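Local coordinates for protein peptidase S15/CocE/NonD (Thaumarchaeota archaeon SCGC AB-539-E09, PDB 4PF1) that is an aminopeptidase of the S15/CocE serine peptidase family, probably hydrolysing peptide substrates from their N-terminal end with an alpha/beta hydrolase catalytic domain, at residues A[378-383]-A[562-567]; A[386-391]-A[481-486]; A[509-514]-A[524-529]. All coordinates share one frame; numbering follows the deposited sequence.

Contact 1 (A[378-383]-A[562-567])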
loop_
_atom_site.group_PDB
_atom_site.type_symbol
_atom_site.label_atom_id
_atom_site.label_comp_id
_atom_site.label_asym_id
_atom_site.label_seq_id
_atom_site.Cartn_x
_atom_site.Cartn_y
_atom_site.Cartn_z
ATOM N N TYR A 378 28.788 7.201 -10.670
ATOM C CA TYR A 378 27.938 6.018 -10.666
ATOM C C TYR A 378 27.263 5.919 -12.011
ATOM O O TYR A 378 26.602 6.866 -12.448
ATOM C CB TYR A 378 26.904 6.074 -9.536
ATOM C CG TYR A 378 26.084 4.807 -9.379
ATOM C CD1 TYR A 378 24.983 4.558 -10.197
ATOM C CD2 TYR A 378 26.363 3.895 -8.366
ATOM C CE1 TYR A 378 24.200 3.416 -10.031
ATOM C CE2 TYR A 378 25.589 2.746 -8.192
ATOM C CZ TYR A 378 24.503 2.516 -9.022
ATOM O OH TYR A 378 23.717 1.408 -8.831
ATOM N N GLU A 379 27.441 4.782 -12.678
ATOM C CA GLU A 379 26.867 4.537 -13.991
ATOM C C GLU A 379 25.550 3.792 -13.849
ATOM O O GLU A 379 25.532 2.666 -13.344
ATOM C CB GLU A 379 27.858 3.742 -14.858
ATOM C CG GLU A 379 27.444 3.600 -16.315
ATOM C CD GLU A 379 28.393 2.783 -17.173
ATOM O OE1 GLU A 379 29.261 2.076 -16.611
ATOM O OE2 GLU A 379 28.262 2.845 -18.416
ATOM N N THR A 380 24.442 4.421 -14.291
ATOM C CA THR A 380 23.116 3.798 -14.259
ATOM C C THR A 380 23.040 2.758 -15.389
ATOM O O THR A 380 23.848 2.797 -16.318
ATOM C CB THR A 380 21.990 4.855 -14.299
ATOM O OG1 THR A 380 22.238 5.800 -15.343
ATOM C CG2 THR A 380 21.825 5.580 -12.967
ATOM N N GLY A 381 22.144 1.788 -15.249
ATOM C CA GLY A 381 22.040 0.672 -16.182
ATOM C C GLY A 381 22.992 -0.441 -15.788
ATOM O O GLY A 381 22.559 -1.557 -15.488
ATOM N N ALA A 382 24.307 -0.123 -15.745
ATOM C CA ALA A 382 25.363 -1.049 -15.327
ATOM C C ALA A 382 25.413 -1.173 -13.793
ATOM O O ALA A 382 25.853 -2.206 -13.280
ATOM C CB ALA A 382 26.709 -0.574 -15.855
ATOM N N ASN A 383 24.966 -0.107 -13.068
ATOM C CA ASN A 383 24.912 -0.022 -11.595
ATOM C C ASN A 383 26.301 -0.243 -10.952
ATOM O O ASN A 383 26.473 -1.132 -10.114
ATOM C CB ASN A 383 23.866 -0.992 -11.021
ATOM C CG ASN A 383 22.452 -0.615 -11.369
ATOM O OD1 ASN A 383 21.944 0.439 -10.971
ATOM N ND2 ASN A 383 21.784 -1.467 -12.127
ATOM N N VAL A 562 25.193 12.730 -17.925
ATOM C CA VAL A 562 24.836 11.323 -18.077
ATOM C C VAL A 562 26.045 10.433 -17.756
ATOM O O VAL A 562 27.190 10.810 -17.995
ATOM C CB VAL A 562 24.239 10.967 -19.471
ATOM C CG1 VAL A 562 22.833 11.534 -19.633
ATOM C CG2 VAL A 562 25.153 11.409 -20.619
ATOM N N SER A 563 25.763 9.264 -17.197
ATOM C CA SER A 563 26.695 8.188 -16.879
ATOM C C SER A 563 25.841 6.962 -16.910
ATOM O O SER A 563 25.198 6.624 -15.914
ATOM C CB SER A 563 27.356 8.413 -15.519
ATOM O OG SER A 563 28.439 7.519 -15.335
ATOM N N HIS A 564 25.640 6.429 -18.116
ATOM C CA HIS A 564 24.643 5.400 -18.323
ATOM C C HIS A 564 25.045 4.368 -19.357
ATOM O O HIS A 564 25.755 4.676 -20.320
ATOM C CB HIS A 564 23.342 6.094 -18.778
ATOM C CG HIS A 564 22.150 5.197 -18.895
ATOM N ND1 HIS A 564 21.517 4.695 -17.775
ATOM C CD2 HIS A 564 21.469 4.808 -19.997
ATOM C CE1 HIS A 564 20.498 3.986 -18.230
ATOM N NE2 HIS A 564 20.423 4.034 -19.559
ATOM N N THR A 565 24.533 3.149 -19.182
ATOM C CA THR A 565 24.659 2.094 -20.163
ATOM C C THR A 565 23.267 1.783 -20.698
ATOM O O THR A 565 22.396 1.355 -19.940
ATOM C CB THR A 565 25.360 0.847 -19.582
ATOM O OG1 THR A 565 26.724 1.163 -19.326
ATOM C CG2 THR A 565 25.298 -0.352 -20.528
ATOM N N PHE A 566 23.051 2.032 -21.995
ATOM C CA PHE A 566 21.824 1.652 -22.687
ATOM C C PHE A 566 21.976 0.164 -23.000
ATOM O O PHE A 566 22.770 -0.205 -23.872
ATOM C CB PHE A 566 21.622 2.496 -23.960
ATOM C CG PHE A 566 21.301 3.957 -23.743
ATOM C CD1 PHE A 566 19.995 4.371 -23.494
ATOM C CD2 PHE A 566 22.289 4.927 -23.854
ATOM C CE1 PHE A 566 19.694 5.725 -23.312
ATOM C CE2 PHE A 566 21.985 6.283 -23.681
ATOM C CZ PHE A 566 20.689 6.673 -23.413
ATOM N N LEU A 567 21.332 -0.690 -22.195
ATOM C CA LEU A 567 21.489 -2.145 -22.268
ATOM C C LEU A 567 20.826 -2.777 -23.526
ATOM O O LEU A 567 19.972 -2.141 -24.146
ATOM C CB LEU A 567 20.923 -2.795 -20.983
ATOM C CG LEU A 567 21.729 -2.577 -19.697
ATOM C CD1 LEU A 567 20.880 -2.857 -18.472
ATOM C CD2 LEU A 567 22.984 -3.445 -19.672
#
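T380 and H564 form a single backbone bridge where 378-383, leaving strand 375-379, runs in the same direction as strand 562-566. T380 uses both its backbone polar groups: its N donates to S563 O (2.8 Å) and its O accepts from T565 N (3.0 Å), the bonding pattern of a parallel pair. Beyond the bridge the first segment turns away through G381, whose phi is positive (86°), and CD1 of L567 rests against G381 O at 3.7 Å.

The side chains reinforce the bridge. E379 reaches along an extended chain, with CG turned anti to its own N (chi1 -172°), and brings OE2 to within 2.5 Å of T565 OG1, a very short hydrogen bond donated by the hydroxyl. T380 holds OG1 between its N and carbonyl carbon (chi1 48°), which places it at the edge of the H564 ring, near the ring plane, hydrogen-bonded to ND1 at 2.8 Å. At its other nitrogen, NE2, H564 is bonded to D509.

The E379 carboxylate has two further partners, R483 and H386, so it probably stays ionised although buried. H564, gripped at both nitrogens, has its ring rotation fixed, and the D509 carboxylate would favour a proton on NE2.

Contact 2 (A[386-391]-A[481-486])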
loop_
_atom_site.group_PDB
_atom_site.type_symbol
_atom_site.label_atom_id
_atom_site.label_comp_id
_atom_site.label_asym_id
_atom_site.label_seq_id
_atom_site.Cartn_x
_atom_site.Cartn_y
_atom_site.Cartn_z
ATOM N N HIS A 386 32.608 4.183 -10.685
ATOM C CA HIS A 386 33.848 4.206 -11.452
ATOM C C HIS A 386 34.799 5.265 -10.940
ATOM O O HIS A 386 34.367 6.320 -10.477
ATOM C CB HIS A 386 33.568 4.453 -12.945
ATOM C CG HIS A 386 32.678 3.433 -13.577
ATOM N ND1 HIS A 386 33.143 2.172 -13.903
ATOM C CD2 HIS A 386 31.384 3.532 -13.957
ATOM C CE1 HIS A 386 32.117 1.542 -14.450
ATOM N NE2 HIS A 386 31.036 2.319 -14.500
ATOM N N ARG A 387 36.102 4.988 -11.051
ATOM C CA ARG A 387 37.173 5.924 -10.723
ATOM C C ARG A 387 37.623 6.590 -12.019
ATOM O O ARG A 387 38.107 5.901 -12.922
ATOM C CB ARG A 387 38.353 5.193 -10.055
ATOM C CG ARG A 387 38.049 4.613 -8.675
ATOM C CD ARG A 387 39.251 3.862 -8.117
ATOM N NE ARG A 387 40.417 4.737 -7.957
ATOM C CZ ARG A 387 40.730 5.369 -6.829
ATOM N NH1 ARG A 387 39.987 5.207 -5.741
ATOM N NH2 ARG A 387 41.795 6.158 -6.777
ATOM N N TYR A 388 37.397 7.905 -12.152
ATOM C CA TYR A 388 37.778 8.639 -13.360
ATOM C C TYR A 388 38.779 9.741 -13.034
ATOM O O TYR A 388 38.742 10.302 -11.939
ATOM C CB TYR A 388 36.541 9.234 -14.068
ATOM C CG TYR A 388 35.593 8.218 -14.679
ATOM C CD1 TYR A 388 36.077 7.083 -15.332
ATOM C CD2 TYR A 388 34.220 8.439 -14.694
ATOM C CE1 TYR A 388 35.210 6.160 -15.919
ATOM C CE2 TYR A 388 33.344 7.532 -15.293
ATOM C CZ TYR A 388 33.844 6.392 -15.904
ATOM O OH TYR A 388 32.982 5.489 -16.479
ATOM N N ASP A 389 39.668 10.057 -13.992
ATOM C CA ASP A 389 40.683 11.101 -13.831
ATOM C C ASP A 389 40.141 12.471 -14.239
ATOM O O ASP A 389 40.711 13.497 -13.856
ATOM C CB ASP A 389 41.938 10.761 -14.651
ATOM C CG ASP A 389 42.684 9.535 -14.158
ATOM O OD1 ASP A 389 42.768 9.346 -12.922
ATOM O OD2 ASP A 389 43.218 8.786 -15.005
ATOM N N ASP A 390 39.049 12.483 -15.026
ATOM C CA ASP A 390 38.400 13.697 -15.521
ATOM C C ASP A 390 36.925 13.416 -15.837
ATOM O O ASP A 390 36.523 12.250 -15.929
ATOM C CB ASP A 390 39.132 14.211 -16.785
ATOM C CG ASP A 390 38.999 15.705 -17.067
ATOM O OD1 ASP A 390 38.096 16.349 -16.480
ATOM O OD2 ASP A 390 39.784 16.223 -17.891
ATOM N N TRP A 391 36.122 14.484 -16.005
ATOM C CA TRP A 391 34.723 14.354 -16.384
ATOM C C TRP A 391 34.439 15.176 -17.658
ATOM O O TRP A 391 34.579 16.401 -17.637
ATOM C CB TRP A 391 33.781 14.750 -15.239
ATOM C CG TRP A 391 32.337 14.488 -15.553
ATOM C CD1 TRP A 391 31.370 15.418 -15.796
ATOM C CD2 TRP A 391 31.719 13.206 -15.745
ATOM N NE1 TRP A 391 30.176 14.798 -16.085
ATOM C CE2 TRP A 391 30.362 13.439 -16.064
ATOM C CE3 TRP A 391 32.175 11.878 -15.653
ATOM C CZ2 TRP A 391 29.455 12.395 -16.281
ATOM C CZ3 TRP A 391 31.279 10.846 -15.893
ATOM C CH2 TRP A 391 29.939 11.108 -16.211
ATOM N N PRO A 481 25.437 -3.378 -25.588
ATOM C CA PRO A 481 25.316 -2.207 -24.699
ATOM C C PRO A 481 26.001 -0.951 -25.257
ATOM O O PRO A 481 27.048 -1.048 -25.901
ATOM C CB PRO A 481 25.986 -2.676 -23.406
ATOM C CG PRO A 481 26.930 -3.739 -23.830
ATOM C CD PRO A 481 26.266 -4.438 -24.971
ATOM N N LEU A 482 25.388 0.227 -25.020
ATOM C CA LEU A 482 25.916 1.524 -25.447
ATOM C C LEU A 482 26.169 2.393 -24.211
ATOM O O LEU A 482 25.232 2.713 -23.479
ATOM C CB LEU A 482 24.937 2.210 -26.420
ATOM C CG LEU A 482 25.510 3.339 -27.270
ATOM C CD1 LEU A 482 25.023 3.239 -28.695
ATOM C CD2 LEU A 482 25.147 4.693 -26.696
ATOM N N ARG A 483 27.437 2.734 -23.964
ATOM C CA ARG A 483 27.852 3.515 -22.797
ATOM C C ARG A 483 28.007 4.988 -23.139
ATOM O O ARG A 483 28.707 5.321 -24.093
ATOM C CB ARG A 483 29.186 2.982 -22.232
ATOM C CG ARG A 483 29.156 1.530 -21.754
ATOM C CD ARG A 483 30.453 1.164 -21.052
ATOM N NE ARG A 483 30.598 1.866 -19.773
ATOM C CZ ARG A 483 31.763 2.223 -19.242
ATOM N NH1 ARG A 483 32.897 1.961 -19.879
ATOM N NH2 ARG A 483 31.803 2.861 -18.082
ATOM N N VAL A 484 27.387 5.873 -22.338
ATOM C CA VAL A 484 27.495 7.330 -22.511
ATOM C C VAL A 484 27.998 7.976 -21.208
ATOM O O VAL A 484 27.662 7.513 -20.118
ATOM C CB VAL A 484 26.180 8.003 -23.002
ATOM C CG1 VAL A 484 25.896 7.668 -24.466
ATOM C CG2 VAL A 484 24.990 7.646 -22.106
ATOM N N ALA A 485 28.825 9.022 -21.332
ATOM C CA ALA A 485 29.366 9.760 -20.192
ATOM C C ALA A 485 29.568 11.231 -20.550
ATOM O O ALA A 485 29.864 11.556 -21.698
ATOM C CB ALA A 485 30.678 9.144 -19.733
ATOM N N GLY A 486 29.391 12.101 -19.570
ATOM C CA GLY A 486 29.564 13.535 -19.754
ATOM C C GLY A 486 28.275 14.290 -19.980
ATOM O O GLY A 486 27.201 13.851 -19.558
#
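R483, A485 and G486 are the residues through which strand 482-486 of the C-terminal beta domain meets H386 and Y388 of strand 384-388 and W391 in the loop after it. Strand 384-388 is an outermost strand of the large mixed sheet of the alpha/beta hydrolase fold, so the contact joins one beta system to another through side chains; even the closest pair of CA atoms, W391 and G486, is 6.2 Å apart.

R483 comes first along the second segment and spans the gap. Its chain bends at chi3 and sends NH2 over one face of the H386 imidazole, 3.6 Å above the plane and displaced toward the rim, with the guanidinium tilted 45° from the ring. The same NH2 makes a weak hydrogen bond to Y388 OH at 3.3 Å. The stronger hold on R483 is its salt bridge from NE to E379 OE2, and since E379 OE1 is hydrogen-bonded to H386 NE2, one carboxylate positions both the guanidinium and the imidazole.

Next, V484 is bonded through its backbone to H564, tying the strand to 562-566. A485 then turns its methyl toward the indole of W391, and CB meets CH2 at 4.1 Å.

G486 closes the strand at a positive phi (98°), with its backbone against the indole. A chi1 of -174° carries the W391 indole away from the backbone N and toward G486, while NE1 is held by Q561. The edge of that indole also receives Y388 CD2 in its plane. G486 CA sits 3.4 Å above one indole face, toward the rim, and G486 N approaches W391 CZ2 to 3.3 Å.

Contact 3 (A[509-514]-A[524-529])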
loop_
_atom_site.group_PDB
_atom_site.type_symbol
_atom_site.label_atom_id
_atom_site.label_comp_id
_atom_site.label_asym_id
_atom_site.label_seq_id
_atom_site.Cartn_x
_atom_site.Cartn_y
_atom_site.Cartn_z
ATOM N N ASP A 509 15.690 6.579 -22.096
ATOM C CA ASP A 509 16.043 5.183 -22.240
ATOM C C ASP A 509 14.735 4.405 -22.296
ATOM O O ASP A 509 14.019 4.344 -21.296
ATOM C CB ASP A 509 16.947 4.701 -21.081
ATOM C CG ASP A 509 17.347 3.225 -21.160
ATOM O OD1 ASP A 509 16.512 2.402 -21.588
ATOM O OD2 ASP A 509 18.471 2.895 -20.745
ATOM N N VAL A 510 14.391 3.868 -23.472
ATOM C CA VAL A 510 13.176 3.069 -23.646
ATOM C C VAL A 510 13.489 1.634 -23.236
ATOM O O VAL A 510 14.300 0.972 -23.882
ATOM C CB VAL A 510 12.595 3.134 -25.088
ATOM C CG1 VAL A 510 11.240 2.436 -25.167
ATOM C CG2 VAL A 510 12.484 4.569 -25.575
ATOM N N TRP A 511 12.856 1.163 -22.159
ATOM C CA TRP A 511 13.048 -0.191 -21.652
ATOM C C TRP A 511 12.476 -1.209 -22.664
ATOM O O TRP A 511 11.619 -0.832 -23.470
ATOM C CB TRP A 511 12.399 -0.330 -20.262
ATOM C CG TRP A 511 13.195 0.325 -19.160
ATOM C CD1 TRP A 511 13.628 1.620 -19.115
ATOM C CD2 TRP A 511 13.648 -0.292 -17.947
ATOM N NE1 TRP A 511 14.320 1.848 -17.951
ATOM C CE2 TRP A 511 14.351 0.692 -17.215
ATOM C CE3 TRP A 511 13.524 -1.584 -17.401
ATOM C CZ2 TRP A 511 14.926 0.428 -15.962
ATOM C CZ3 TRP A 511 14.094 -1.844 -16.161
ATOM C CH2 TRP A 511 14.781 -0.846 -15.454
ATOM N N PRO A 512 12.969 -2.479 -22.697
ATOM C CA PRO A 512 12.444 -3.441 -23.690
ATOM C C PRO A 512 10.937 -3.678 -23.562
ATOM O O PRO A 512 10.345 -3.359 -22.524
ATOM C CB PRO A 512 13.230 -4.726 -23.393
ATOM C CG PRO A 512 14.448 -4.275 -22.664
ATOM C CD PRO A 512 14.012 -3.096 -21.854
ATOM N N ASP A 513 10.317 -4.229 -24.640
ATOM C CA ASP A 513 8.880 -4.542 -24.721
ATOM C C ASP A 513 8.426 -5.356 -23.509
ATOM O O ASP A 513 7.373 -5.072 -22.933
ATOM C CB ASP A 513 8.566 -5.302 -26.024
ATOM C CG ASP A 513 8.807 -4.510 -27.301
ATOM O OD1 ASP A 513 9.038 -3.277 -27.208
ATOM O OD2 ASP A 513 8.737 -5.114 -28.392
ATOM N N GLU A 514 9.245 -6.347 -23.113
ATOM C CA GLU A 514 9.032 -7.181 -21.933
ATOM C C GLU A 514 10.304 -7.183 -21.084
ATOM O O GLU A 514 11.409 -7.261 -21.630
ATOM C CB GLU A 514 8.615 -8.607 -22.325
ATOM C CG GLU A 514 7.177 -8.691 -22.810
ATOM C CD GLU A 514 6.628 -10.095 -22.971
ATOM O OE1 GLU A 514 7.187 -10.861 -23.787
ATOM O OE2 GLU A 514 5.604 -10.409 -22.323
ATOM N N TYR A 524 8.563 1.132 -20.782
ATOM C CA TYR A 524 8.857 2.298 -19.948
ATOM C C TYR A 524 9.836 3.266 -20.643
ATOM O O TYR A 524 10.948 2.884 -21.020
ATOM C CB TYR A 524 9.385 1.805 -18.579
ATOM C CG TYR A 524 9.996 2.814 -17.625
ATOM C CD1 TYR A 524 9.393 4.053 -17.406
ATOM C CD2 TYR A 524 11.066 2.462 -16.806
ATOM C CE1 TYR A 524 9.911 4.956 -16.474
ATOM C CE2 TYR A 524 11.577 3.346 -15.857
ATOM C CZ TYR A 524 11.002 4.594 -15.698
ATOM O OH TYR A 524 11.527 5.463 -14.770
ATOM N N GLN A 525 9.361 4.498 -20.877
ATOM C CA GLN A 525 10.129 5.569 -21.505
ATOM C C GLN A 525 10.765 6.424 -20.407
ATOM O O GLN A 525 10.307 7.535 -20.115
ATOM C CB GLN A 525 9.238 6.409 -22.439
ATOM C CG GLN A 525 8.901 5.701 -23.751
ATOM C CD GLN A 525 8.094 6.562 -24.697
ATOM O OE1 GLN A 525 8.044 7.786 -24.580
ATOM N NE2 GLN A 525 7.485 5.937 -25.695
ATOM N N GLN A 526 11.792 5.861 -19.762
ATOM C CA GLN A 526 12.496 6.474 -18.642
ATOM C C GLN A 526 13.275 7.707 -19.072
ATOM O O GLN A 526 14.262 7.582 -19.803
ATOM C CB GLN A 526 13.451 5.452 -18.005
ATOM C CG GLN A 526 14.181 5.968 -16.762
ATOM C CD GLN A 526 15.621 5.528 -16.731
ATOM O OE1 GLN A 526 15.947 4.341 -16.902
ATOM N NE2 GLN A 526 16.516 6.476 -16.504
ATOM N N MET A 527 12.877 8.893 -18.567
ATOM C CA MET A 527 13.618 10.120 -18.835
ATOM C C MET A 527 14.995 10.005 -18.177
ATOM O O MET A 527 15.100 9.461 -17.071
ATOM C CB MET A 527 12.856 11.354 -18.343
ATOM C CG MET A 527 13.341 12.642 -18.995
ATOM S SD MET A 527 12.114 13.963 -18.956
ATOM C CE MET A 527 12.214 14.443 -17.213
ATOM N N LEU A 528 16.049 10.433 -18.885
ATOM C CA LEU A 528 17.425 10.274 -18.414
ATOM C C LEU A 528 18.156 11.620 -18.293
ATOM O O LEU A 528 18.882 11.838 -17.322
ATOM C CB LEU A 528 18.174 9.328 -19.375
ATOM C CG LEU A 528 19.590 8.925 -18.988
ATOM C CD1 LEU A 528 19.585 7.864 -17.893
ATOM C CD2 LEU A 528 20.346 8.431 -20.189
ATOM N N SER A 529 17.983 12.499 -19.286
ATOM C CA SER A 529 18.586 13.831 -19.308
ATOM C C SER A 529 17.713 14.745 -20.133
ATOM O O SER A 529 17.466 14.459 -21.301
ATOM C CB SER A 529 20.003 13.776 -19.872
ATOM O OG SER A 529 20.570 15.069 -19.987
#
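A beta-hairpin with a long connecting loop brings strand 502-510 against strand 525-534, an outermost strand of a four-stranded antiparallel sheet in the C-terminal beta domain. D509 and Q526 are a hydrogen-bonded pair: D509 N donates to Q526 O at 2.9 Å, and Q526 N returns a weak bond to D509 O. V510 and Q525 follow as a non-hydrogen-bonded pair, their side chains lying side by side on the other face of the sheet from D509 and Q526. Past the strand ends, W511 N adds a nearly straight bond to Y524 O (2.8 Å, 172° at the hydrogen). A classic bulge, where L528 and S529 both face I507, interrupts the regular pairing further along.

The D509 carboxylate looks away to H564 and H570, one oxygen to each, linking this sheet to strand 562-566. Out in the loop, D513 makes a salt bridge with R237 of a second subunit and E514 bonds to S80 of a third, so the chain leaving the hairpin strand reaches into the tetramer.

Aromatic packing closes the loop end. The W511 and Y524 side chains lie alongside each other and their rings meet obliquely, planes 43° apart; Y524 CD2 sits over one face of the indole, 3.5 Å from NE1. Y524 OH is anchored on V458 O. Q526 CB packs on one face of the Y524 ring, near its rim. A bend at chi2 brings the Q526 amide to the indole edge, where W511 NE1 donates to an in-plane lone pair of OE1 at 3.2 Å.

How the contacts relate
From the N terminus, 378-383 comes first and its partner 562-567 last, so contact 1 closes the longest loop and encloses the other two. Within it, contact 2 opens at 386-391, directly after the turn from strand 375-379, and closes at 481-486; contact 3 then opens and closes as a local hairpin. Contacts 2 and 3 are therefore in series, and none cross. Strand 562-566 is the common element: L482 bonds to F566 on the contact 2 side, while D509, L528 and S529 touch 562-567 from contact 3. Contacts 1 and 2 fasten the last two strands of the hydrolase sheet to the C-terminal domain, whereas contact 3 lies wholly within that domain.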